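Local structure of S-adenosylmethionine:tRNA ribosyltransferase-isomerase (1WDI) at residues Y9-Q15 with Y325-V329; D25-M30 with A41-R46; I66-L70 with E81-V85. The protein probably transfers and isomerises the ribose of S-adenosylmethionine onto the 7-aminomethyl-7-deazaguanine base of tRNA, giving epoxyqueuosine in the queuosine pathway. All coordinates share one frame; numbering follows the deposited sequence.

Interaction 1: Y9-Q15 with Y325-V329; sequences YHLPPEQ and YRLAV
Tyr9 and Tyr325 meet as an offset edge-to-face pair in which the edge of the Tyr325 ring is turned toward the face of Tyr9. The centroids lie 5.2 Å apart and the planes are inclined at 61°. The touching edge is the CD2/CE2 side of Tyr325, with CD2 coming to 3.4 Å from Tyr9 CE2, and Tyr325 CB lies over the same ring. Tyr9 takes the rarer first torsion, CG between its backbone N and carbonyl carbon (chi1 72°), which turns the ring in over the helix that carries Tyr325. Both phenol oxygens are hydrogen-bonded to the backbone of His302, Tyr9 OH with its O and Tyr325 OH with its N, so the rings are anchored at their far ends as well.

One turn further along the helix, Val329 is the residue most covered here, and its two methyls touch different side chains of the loop, with His10 O near both. CG2, anti to the carbonyl carbon, reaches Tyr9 CE1 at 3.9 Å and the carbonyl O of His10 at 3.5 Å. CG1, on the other branch, lies 3.6 Å from Pro12 CD. Gln15 comes across Val329 at about a right angle; its backbone is hydrogen-bonded to Phe335. Val329, Tyr9 and Tyr325 account for most of the 312 Å² buried between the segments, which implies that the contact depends chiefly on shape and apolar burial.

Interaction 2: D25-M30 with A41-R46; sequences DMARLM and AHKRVR
Leu29 and Lys43 form an antiparallel hydrogen-bonded pair, closed by Leu29 N to Lys43 O at 2.7 Å and Lys43 N to Leu29 O at 2.8 Å. The first is straight at hydrogen (168°), yet its donor stands well above the carbonyl plane. Lys43 O also accepts from a water at 2.8 Å, which itself accepts from Arg28 NE. Past the strand end, Val45 N donates to Ala27 O at 2.9 Å, and Arg46 N reaches an in-plane lone pair of Asp25 O with a more bent N-H...O angle of 133°. Several polar atoms have partners beyond the two segments: Asp25 OD2 has Thr190, Arg28 NH1 Glu331 O, His42 ND1 Tyr333 OH and Arg44 N Asp47 OD2. Met26, folded back at chi2 and chi3, lies alongside Arg46, its SD 3.8 Å from Arg46 CD, while CE lies against the Arg44 guanidinium. Without the thioether, as with an alanine here, Arg46 CD and the Arg44 guanidinium lose the sulfur and methyl against them and would probably be freer to turn. Strand 28-32 has strand 341-344 as its other, parallel neighbour; helix 318-330 packs on Met30 and His42, and helix 191-199 covers Asp25 and Val45 through Leu193.

Interaction 3: I66-L70 with E81-V85; sequences IPARL and EILLV
Leu70 gives up the most surface to the facing strand, 85 Å², and makes its contacts on the sheet face it shares with Ala68, Ile82 and Leu84. Its CB lies 3.7 Å from Ile82 CB, the two residues forming an antiparallel hydrogen-bonded pair. With CG anti to the carbonyl carbon (chi1 -61°) and an extended second torsion, the leucine sends CD1 past Ile82 toward the next residue on that face, 4.0 Å from Leu84 CB. The backbone bonds of the pair are Leu70 N to Ile82 O and Ile82 N to Leu70 O.

Arg69, next in covered surface, occupies the other face with Leu83, its non-hydrogen-bonded partner. A bend at chi2 (68°) brings its guanidinium beside Leu83 and toward Glu81. The methyl Leu83 CD2 lies near the guanidinium plane at its edge, 3.8 Å from Arg69 NH1. Arg69 and Glu81 are modelled as a salt bridge, but Glu81 OE1 sits too close to the guanidinium, so its placement is doubtful and the fine geometry of the pair carries little weight.

Leu84 pairs with Ala68 at the end of the pairing away from the hairpin turn. Its CB touches Ala68 CB at 3.8 Å, while Ala68 N donates to Leu84 O at 2.7 Å and Leu84 N returns a bond to Ala68 O at 3.0 Å. Two reciprocal hydrogen-bonded pairs with a non-hydrogen-bonded pair between them show the alternation of antiparallel pairing, and the short connection between strands 57-73 and 79-84 makes it a beta hairpin.

In the fold
Interaction 1 joins regions near the two ends of the chain, pairing a loop near the N-terminus with helix 318-330, and interactions 2 and 3 are nested within the span it closes, one after the other in sequence. Interactions 1 and 2 have centres about 17 Å apart and touch directly: Leu327 and Ala328 pack on Met30, and Leu327 also meets His42, so the helix that receives the N-terminal loop also packs on the 28-32/40-44 hairpin. Interaction 3 lies on the opposite side of the chain's centre, about 40 Å from interaction 2 between centres, yet both hairpins reach the same mixed sheet. That shared sheet connects two distant regions of this monomeric enzyme.

Interaction 1: Y9-Q15 with Y325-V329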
loop_
_atom_site.group_PDB
_atom_site.type_symbol
_atom_site.label_atom_id
_atom_site.label_comp_id
_atom_site.label_asym_id
_atom_site.label_seq_id
_atom_site.Cartn_x
_atom_site.Cartn_y
_atom_site.Cartn_z
ATOM N N TYR A 9 -23.325 -0.873 2.435
ATOM C CA TYR A 9 -23.933 -1.751 1.444
ATOM C C TYR A 9 -23.829 -3.155 2.011
ATOM O O TYR A 9 -23.007 -3.407 2.891
ATOM C CB TYR A 9 -23.214 -1.643 0.089
ATOM C CG TYR A 9 -21.835 -2.262 0.036
ATOM C CD1 TYR A 9 -21.666 -3.612 -0.274
ATOM C CD2 TYR A 9 -20.699 -1.500 0.299
ATOM C CE1 TYR A 9 -20.401 -4.187 -0.325
ATOM C CE2 TYR A 9 -19.428 -2.068 0.255
ATOM C CZ TYR A 9 -19.286 -3.409 -0.056
ATOM O OH TYR A 9 -18.035 -3.981 -0.073
ATOM N N HIS A 10 -24.671 -4.060 1.526
ATOM C CA HIS A 10 -24.661 -5.429 2.015
ATOM C C HIS A 10 -23.589 -6.265 1.333
ATOM O O HIS A 10 -23.592 -6.424 0.111
ATOM C CB HIS A 10 -26.031 -6.082 1.803
ATOM C CG HIS A 10 -26.086 -7.514 2.236
ATOM N ND1 HIS A 10 -25.893 -7.903 3.544
ATOM C CD2 HIS A 10 -26.272 -8.653 1.528
ATOM C CE1 HIS A 10 -25.952 -9.220 3.623
ATOM N NE2 HIS A 10 -26.181 -9.699 2.415
ATOM N N LEU A 11 -22.669 -6.793 2.135
ATOM C CA LEU A 11 -21.594 -7.628 1.620
ATOM C C LEU A 11 -21.675 -9.029 2.206
ATOM O O LEU A 11 -21.270 -9.256 3.348
ATOM C CB LEU A 11 -20.225 -7.026 1.957
ATOM C CG LEU A 11 -19.030 -7.902 1.563
ATOM C CD1 LEU A 11 -19.073 -8.181 0.062
ATOM C CD2 LEU A 11 -17.724 -7.217 1.945
ATOM N N PRO A 12 -22.206 -9.990 1.434
ATOM C CA PRO A 12 -22.301 -11.359 1.948
ATOM C C PRO A 12 -20.912 -11.779 2.412
ATOM O O PRO A 12 -19.949 -11.704 1.649
ATOM C CB PRO A 12 -22.774 -12.151 0.730
ATOM C CG PRO A 12 -23.607 -11.155 -0.014
ATOM C CD PRO A 12 -22.766 -9.895 0.074
ATOM N N PRO A 13 -20.784 -12.209 3.674
ATOM C CA PRO A 13 -19.484 -12.627 4.203
ATOM C C PRO A 13 -18.774 -13.647 3.315
ATOM O O PRO A 13 -17.543 -13.711 3.298
ATOM C CB PRO A 13 -19.842 -13.204 5.571
ATOM C CG PRO A 13 -21.042 -12.399 5.968
ATOM C CD PRO A 13 -21.839 -12.367 4.690
ATOM N N GLU A 14 -19.557 -14.433 2.578
ATOM C CA GLU A 14 -19.017 -15.465 1.697
ATOM C C GLU A 14 -18.230 -14.899 0.521
ATOM O O GLU A 14 -17.339 -15.563 -0.010
ATOM C CB GLU A 14 -20.145 -16.350 1.145
ATOM C CG GLU A 14 -21.092 -16.899 2.194
ATOM C CD GLU A 14 -22.216 -15.938 2.530
ATOM O OE1 GLU A 14 -22.923 -16.169 3.534
ATOM O OE2 GLU A 14 -22.401 -14.958 1.784
ATOM N N GLN A 15 -18.559 -13.679 0.111
ATOM C CA GLN A 15 -17.872 -13.071 -1.021
ATOM C C GLN A 15 -16.572 -12.359 -0.671
ATOM O O GLN A 15 -15.978 -11.692 -1.513
ATOM C CB GLN A 15 -18.823 -12.134 -1.771
ATOM C CG GLN A 15 -19.911 -12.904 -2.506
ATOM C CD GLN A 15 -20.880 -12.019 -3.253
ATOM O OE1 GLN A 15 -20.509 -11.323 -4.199
ATOM N NE2 GLN A 15 -22.138 -12.047 -2.836
ATOM N N TYR A 325 -20.844 -1.022 -6.510
ATOM C CA TYR A 325 -20.566 -2.022 -5.484
ATOM C C TYR A 325 -21.732 -2.992 -5.330
ATOM O O TYR A 325 -21.530 -4.186 -5.126
ATOM C CB TYR A 325 -20.258 -1.354 -4.141
ATOM C CG TYR A 325 -18.776 -1.144 -3.901
ATOM C CD1 TYR A 325 -18.041 -0.246 -4.673
ATOM C CD2 TYR A 325 -18.107 -1.861 -2.913
ATOM C CE1 TYR A 325 -16.668 -0.069 -4.462
ATOM C CE2 TYR A 325 -16.744 -1.697 -2.698
ATOM C CZ TYR A 325 -16.030 -0.801 -3.473
ATOM O OH TYR A 325 -14.675 -0.643 -3.253
ATOM N N ARG A 326 -22.953 -2.479 -5.429
ATOM C CA ARG A 326 -24.126 -3.338 -5.321
ATOM C C ARG A 326 -24.119 -4.282 -6.521
ATOM O O ARG A 326 -24.429 -5.462 -6.392
ATOM C CB ARG A 326 -25.403 -2.494 -5.307
ATOM C CG ARG A 326 -26.288 -2.748 -4.102
ATOM C CD ARG A 326 -26.736 -1.443 -3.459
ATOM N NE ARG A 326 -27.440 -0.579 -4.403
ATOM C CZ ARG A 326 -27.430 0.746 -4.334
ATOM N NH1 ARG A 326 -26.751 1.350 -3.362
ATOM N NH2 ARG A 326 -28.078 1.466 -5.238
ATOM N N LEU A 327 -23.748 -3.759 -7.686
ATOM C CA LEU A 327 -23.679 -4.570 -8.897
ATOM C C LEU A 327 -22.618 -5.655 -8.712
ATOM O O LEU A 327 -22.837 -6.813 -9.059
ATOM C CB LEU A 327 -23.318 -3.708 -10.117
ATOM C CG LEU A 327 -23.199 -4.475 -11.447
ATOM C CD1 LEU A 327 -24.571 -5.042 -11.820
ATOM C CD2 LEU A 327 -22.687 -3.558 -12.562
ATOM N N ALA A 328 -21.468 -5.271 -8.165
ATOM C CA ALA A 328 -20.373 -6.211 -7.928
ATOM C C ALA A 328 -20.858 -7.348 -7.039
ATOM O O ALA A 328 -20.572 -8.523 -7.297
ATOM C CB ALA A 328 -19.198 -5.500 -7.270
ATOM N N VAL A 329 -21.587 -6.996 -5.985
ATOM C CA VAL A 329 -22.123 -8.004 -5.081
ATOM C C VAL A 329 -23.065 -8.933 -5.857
ATOM O O VAL A 329 -22.902 -10.150 -5.844
ATOM C CB VAL A 329 -22.909 -7.361 -3.916
ATOM C CG1 VAL A 329 -23.633 -8.448 -3.111
ATOM C CG2 VAL A 329 -21.957 -6.587 -3.011
#

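Interaction 2: D25-M30 with A41-R46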
loop_
_atom_site.group_PDB
_atom_site.type_symbol
_atom_site.label_atom_id
_atom_site.label_comp_id
_atom_site.label_asym_id
_atom_site.label_seq_id
_atom_site.Cartn_x
_atom_site.Cartn_y
_atom_site.Cartn_z
ATOM N N ASP A 25 -3.742 -12.678 -12.411
ATOM C CA ASP A 25 -4.433 -11.792 -13.337
ATOM C C ASP A 25 -5.711 -12.382 -13.929
ATOM O O ASP A 25 -6.261 -11.842 -14.890
ATOM C CB ASP A 25 -3.496 -11.333 -14.461
ATOM C CG ASP A 25 -2.947 -12.488 -15.282
ATOM O OD1 ASP A 25 -3.303 -13.651 -15.011
ATOM O OD2 ASP A 25 -2.149 -12.220 -16.205
ATOM N N MET A 26 -6.180 -13.492 -13.363
ATOM C CA MET A 26 -7.422 -14.093 -13.828
ATOM C C MET A 26 -8.542 -13.622 -12.902
ATOM O O MET A 26 -9.710 -13.955 -13.094
ATOM C CB MET A 26 -7.333 -15.621 -13.851
ATOM C CG MET A 26 -6.638 -16.182 -15.098
ATOM S SD MET A 26 -7.441 -15.719 -16.668
ATOM C CE MET A 26 -8.846 -16.874 -16.687
ATOM N N ALA A 27 -8.171 -12.839 -11.893
ATOM C CA ALA A 27 -9.157 -12.268 -10.982
ATOM C C ALA A 27 -10.062 -11.396 -11.853
ATOM O O ALA A 27 -9.618 -10.856 -12.867
ATOM C CB ALA A 27 -8.466 -11.410 -9.932
ATOM N N ARG A 28 -11.325 -11.248 -11.475
ATOM C CA ARG A 28 -12.226 -10.428 -12.274
ATOM C C ARG A 28 -11.882 -8.943 -12.166
ATOM O O ARG A 28 -11.266 -8.504 -11.194
ATOM C CB ARG A 28 -13.677 -10.672 -11.848
ATOM C CG ARG A 28 -14.127 -12.121 -12.050
ATOM C CD ARG A 28 -15.572 -12.321 -11.637
ATOM N NE ARG A 28 -16.474 -11.517 -12.455
ATOM C CZ ARG A 28 -17.791 -11.479 -12.295
ATOM N NH1 ARG A 28 -18.367 -12.202 -11.343
ATOM N NH2 ARG A 28 -18.530 -10.707 -13.079
ATOM N N LEU A 29 -12.267 -8.180 -13.184
ATOM C CA LEU A 29 -12.012 -6.749 -13.208
ATOM C C LEU A 29 -13.268 -6.016 -13.658
ATOM O O LEU A 29 -13.754 -6.226 -14.774
ATOM C CB LEU A 29 -10.862 -6.418 -14.173
ATOM C CG LEU A 29 -10.611 -4.932 -14.445
ATOM C CD1 LEU A 29 -10.115 -4.249 -13.162
ATOM C CD2 LEU A 29 -9.592 -4.767 -15.562
ATOM N N MET A 30 -13.809 -5.173 -12.784
ATOM C CA MET A 30 -14.984 -4.401 -13.148
ATOM C C MET A 30 -14.490 -3.038 -13.601
ATOM O O MET A 30 -13.829 -2.327 -12.840
ATOM C CB MET A 30 -15.945 -4.223 -11.959
ATOM C CG MET A 30 -17.164 -3.375 -12.312
ATOM S SD MET A 30 -18.238 -2.899 -10.914
ATOM C CE MET A 30 -19.152 -4.391 -10.715
ATOM N N ALA A 41 -17.863 -2.763 -17.582
ATOM C CA ALA A 41 -17.449 -3.873 -18.419
ATOM C C ALA A 41 -17.026 -4.923 -17.409
ATOM O O ALA A 41 -16.319 -4.612 -16.451
ATOM C CB ALA A 41 -16.268 -3.474 -19.307
ATOM N N HIS A 42 -17.489 -6.154 -17.594
ATOM C CA HIS A 42 -17.132 -7.236 -16.692
ATOM C C HIS A 42 -16.000 -8.004 -17.355
ATOM O O HIS A 42 -16.218 -8.802 -18.268
ATOM C CB HIS A 42 -18.351 -8.126 -16.438
ATOM C CG HIS A 42 -19.454 -7.418 -15.716
ATOM N ND1 HIS A 42 -19.317 -6.956 -14.424
ATOM C CD2 HIS A 42 -20.684 -7.024 -16.127
ATOM C CE1 HIS A 42 -20.412 -6.306 -14.071
ATOM N NE2 HIS A 42 -21.258 -6.332 -15.087
ATOM N N LYS A 43 -14.784 -7.736 -16.887
ATOM C CA LYS A 43 -13.579 -8.340 -17.440
ATOM C C LYS A 43 -12.759 -9.089 -16.404
ATOM O O LYS A 43 -13.261 -9.522 -15.363
ATOM C CB LYS A 43 -12.699 -7.239 -18.050
ATOM C CG LYS A 43 -13.336 -6.476 -19.214
ATOM C CD LYS A 43 -13.210 -7.263 -20.513
ATOM C CE LYS A 43 -14.042 -6.640 -21.627
ATOM N NZ LYS A 43 -13.827 -7.347 -22.925
ATOM N N ARG A 44 -11.483 -9.250 -16.729
ATOM C CA ARG A 44 -10.515 -9.887 -15.853
ATOM C C ARG A 44 -9.330 -8.936 -15.830
ATOM O O ARG A 44 -9.186 -8.106 -16.727
ATOM C CB ARG A 44 -10.133 -11.272 -16.396
ATOM C CG ARG A 44 -11.217 -12.295 -16.067
ATOM C CD ARG A 44 -11.024 -13.689 -16.641
ATOM N NE ARG A 44 -12.072 -14.547 -16.090
ATOM C CZ ARG A 44 -12.345 -15.783 -16.489
ATOM N NH1 ARG A 44 -11.646 -16.347 -17.466
ATOM N NH2 ARG A 44 -13.327 -16.455 -15.910
ATOM N N VAL A 45 -8.507 -9.022 -14.795
ATOM C CA VAL A 45 -7.347 -8.147 -14.694
ATOM C C VAL A 45 -6.462 -8.262 -15.931
ATOM O O VAL A 45 -5.889 -7.272 -16.387
ATOM C CB VAL A 45 -6.512 -8.476 -13.430
ATOM C CG1 VAL A 45 -5.216 -7.671 -13.429
ATOM C CG2 VAL A 45 -7.331 -8.167 -12.178
ATOM N N ARG A 46 -6.359 -9.466 -16.488
ATOM C CA ARG A 46 -5.523 -9.648 -17.669
ATOM C C ARG A 46 -6.001 -8.808 -18.858
ATOM O O ARG A 46 -5.262 -8.610 -19.821
ATOM C CB ARG A 46 -5.463 -11.129 -18.070
ATOM C CG ARG A 46 -6.719 -11.659 -18.739
ATOM C CD ARG A 46 -6.515 -13.097 -19.209
ATOM N NE ARG A 46 -5.264 -13.266 -19.949
ATOM C CZ ARG A 46 -5.028 -12.798 -21.172
ATOM N NH1 ARG A 46 -5.960 -12.115 -21.824
ATOM N NH2 ARG A 46 -3.850 -13.017 -21.747
HETATM O O HOH W 1 -15.919 -9.528 -14.396
#

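Interaction 3: I66-L70 with E81-V85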
loop_
_atom_site.group_PDB
_atom_site.type_symbol
_atom_site.label_atom_id
_atom_site.label_comp_id
_atom_site.label_asym_id
_atom_site.label_seq_id
_atom_site.Cartn_x
_atom_site.Cartn_y
_atom_site.Cartn_z
ATOM N N ILE A 66 12.190 -0.440 6.429
ATOM C CA ILE A 66 13.110 0.449 7.120
ATOM C C ILE A 66 13.411 -0.195 8.473
ATOM O O ILE A 66 12.594 -0.138 9.391
ATOM C CB ILE A 66 12.492 1.849 7.332
ATOM C CG1 ILE A 66 12.329 2.551 5.980
ATOM C CG2 ILE A 66 13.371 2.678 8.265
ATOM C CD1 ILE A 66 11.796 3.963 6.079
ATOM N N PRO A 67 14.581 -0.844 8.597
ATOM C CA PRO A 67 15.012 -1.513 9.829
ATOM C C PRO A 67 15.082 -0.578 11.033
ATOM O O PRO A 67 15.028 0.642 10.888
ATOM C CB PRO A 67 16.385 -2.069 9.457
ATOM C CG PRO A 67 16.249 -2.339 7.994
ATOM C CD PRO A 67 15.544 -1.093 7.510
ATOM N N ALA A 68 15.214 -1.162 12.220
ATOM C CA ALA A 68 15.292 -0.387 13.453
ATOM C C ALA A 68 16.657 -0.529 14.117
ATOM O O ALA A 68 17.151 -1.637 14.315
ATOM C CB ALA A 68 14.202 -0.829 14.415
ATOM N N ARG A 69 17.260 0.607 14.455
ATOM C CA ARG A 69 18.563 0.630 15.106
ATOM C C ARG A 69 18.350 0.418 16.601
ATOM O O ARG A 69 17.876 1.314 17.299
ATOM C CB ARG A 69 19.242 1.982 14.872
ATOM C CG ARG A 69 20.707 2.038 15.273
ATOM C CD ARG A 69 21.564 1.176 14.356
ATOM N NE ARG A 69 22.989 1.430 14.542
ATOM C CZ ARG A 69 23.951 0.869 13.816
ATOM N NH1 ARG A 69 23.639 0.016 12.849
ATOM N NH2 ARG A 69 25.222 1.165 14.053
ATOM N N LEU A 70 18.691 -0.769 17.089
ATOM C CA LEU A 70 18.516 -1.071 18.504
ATOM C C LEU A 70 19.834 -1.389 19.198
ATOM O O LEU A 70 20.725 -2.009 18.617
ATOM C CB LEU A 70 17.544 -2.241 18.675
ATOM C CG LEU A 70 16.121 -2.031 18.146
ATOM C CD1 LEU A 70 15.292 -3.276 18.414
ATOM C CD2 LEU A 70 15.491 -0.819 18.815
ATOM N N GLU A 81 24.488 -4.891 18.746
ATOM C CA GLU A 81 23.555 -4.128 17.930
ATOM C C GLU A 81 22.422 -5.024 17.459
ATOM O O GLU A 81 22.608 -6.227 17.271
ATOM C CB GLU A 81 24.271 -3.529 16.717
ATOM C CG GLU A 81 25.280 -2.446 17.058
ATOM C CD GLU A 81 25.932 -1.850 15.825
ATOM O OE1 GLU A 81 25.194 -1.388 14.928
ATOM O OE2 GLU A 81 27.180 -1.839 15.753
ATOM N N ILE A 82 21.246 -4.437 17.274
ATOM C CA ILE A 82 20.090 -5.191 16.816
ATOM C C ILE A 82 19.319 -4.430 15.747
ATOM O O ILE A 82 18.586 -3.489 16.047
ATOM C CB ILE A 82 19.121 -5.506 17.976
ATOM C CG1 ILE A 82 19.829 -6.358 19.033
ATOM C CG2 ILE A 82 17.894 -6.235 17.439
ATOM C CD1 ILE A 82 18.953 -6.721 20.216
ATOM N N LEU A 83 19.498 -4.840 14.496
ATOM C CA LEU A 83 18.800 -4.213 13.384
ATOM C C LEU A 83 17.497 -4.955 13.136
ATOM O O LEU A 83 17.445 -5.891 12.339
ATOM C CB LEU A 83 19.660 -4.244 12.119
ATOM C CG LEU A 83 20.848 -3.281 12.087
ATOM C CD1 LEU A 83 21.643 -3.493 10.809
ATOM C CD2 LEU A 83 20.343 -1.846 12.174
ATOM N N LEU A 84 16.450 -4.540 13.839
ATOM C CA LEU A 84 15.140 -5.157 13.702
ATOM C C LEU A 84 14.619 -4.859 12.299
ATOM O O LEU A 84 14.351 -3.705 11.964
ATOM C CB LEU A 84 14.187 -4.587 14.756
ATOM C CG LEU A 84 12.892 -5.352 15.025
ATOM C CD1 LEU A 84 13.222 -6.743 15.544
ATOM C CD2 LEU A 84 12.051 -4.594 16.037
ATOM N N VAL A 85 14.477 -5.898 11.480
ATOM C CA VAL A 85 14.009 -5.722 10.111
ATOM C C VAL A 85 12.510 -5.922 9.900
ATOM O O VAL A 85 11.819 -5.003 9.463
ATOM C CB VAL A 85 14.775 -6.650 9.137
ATOM C CG1 VAL A 85 16.251 -6.288 9.133
ATOM C CG2 VAL A 85 14.592 -8.101 9.537
#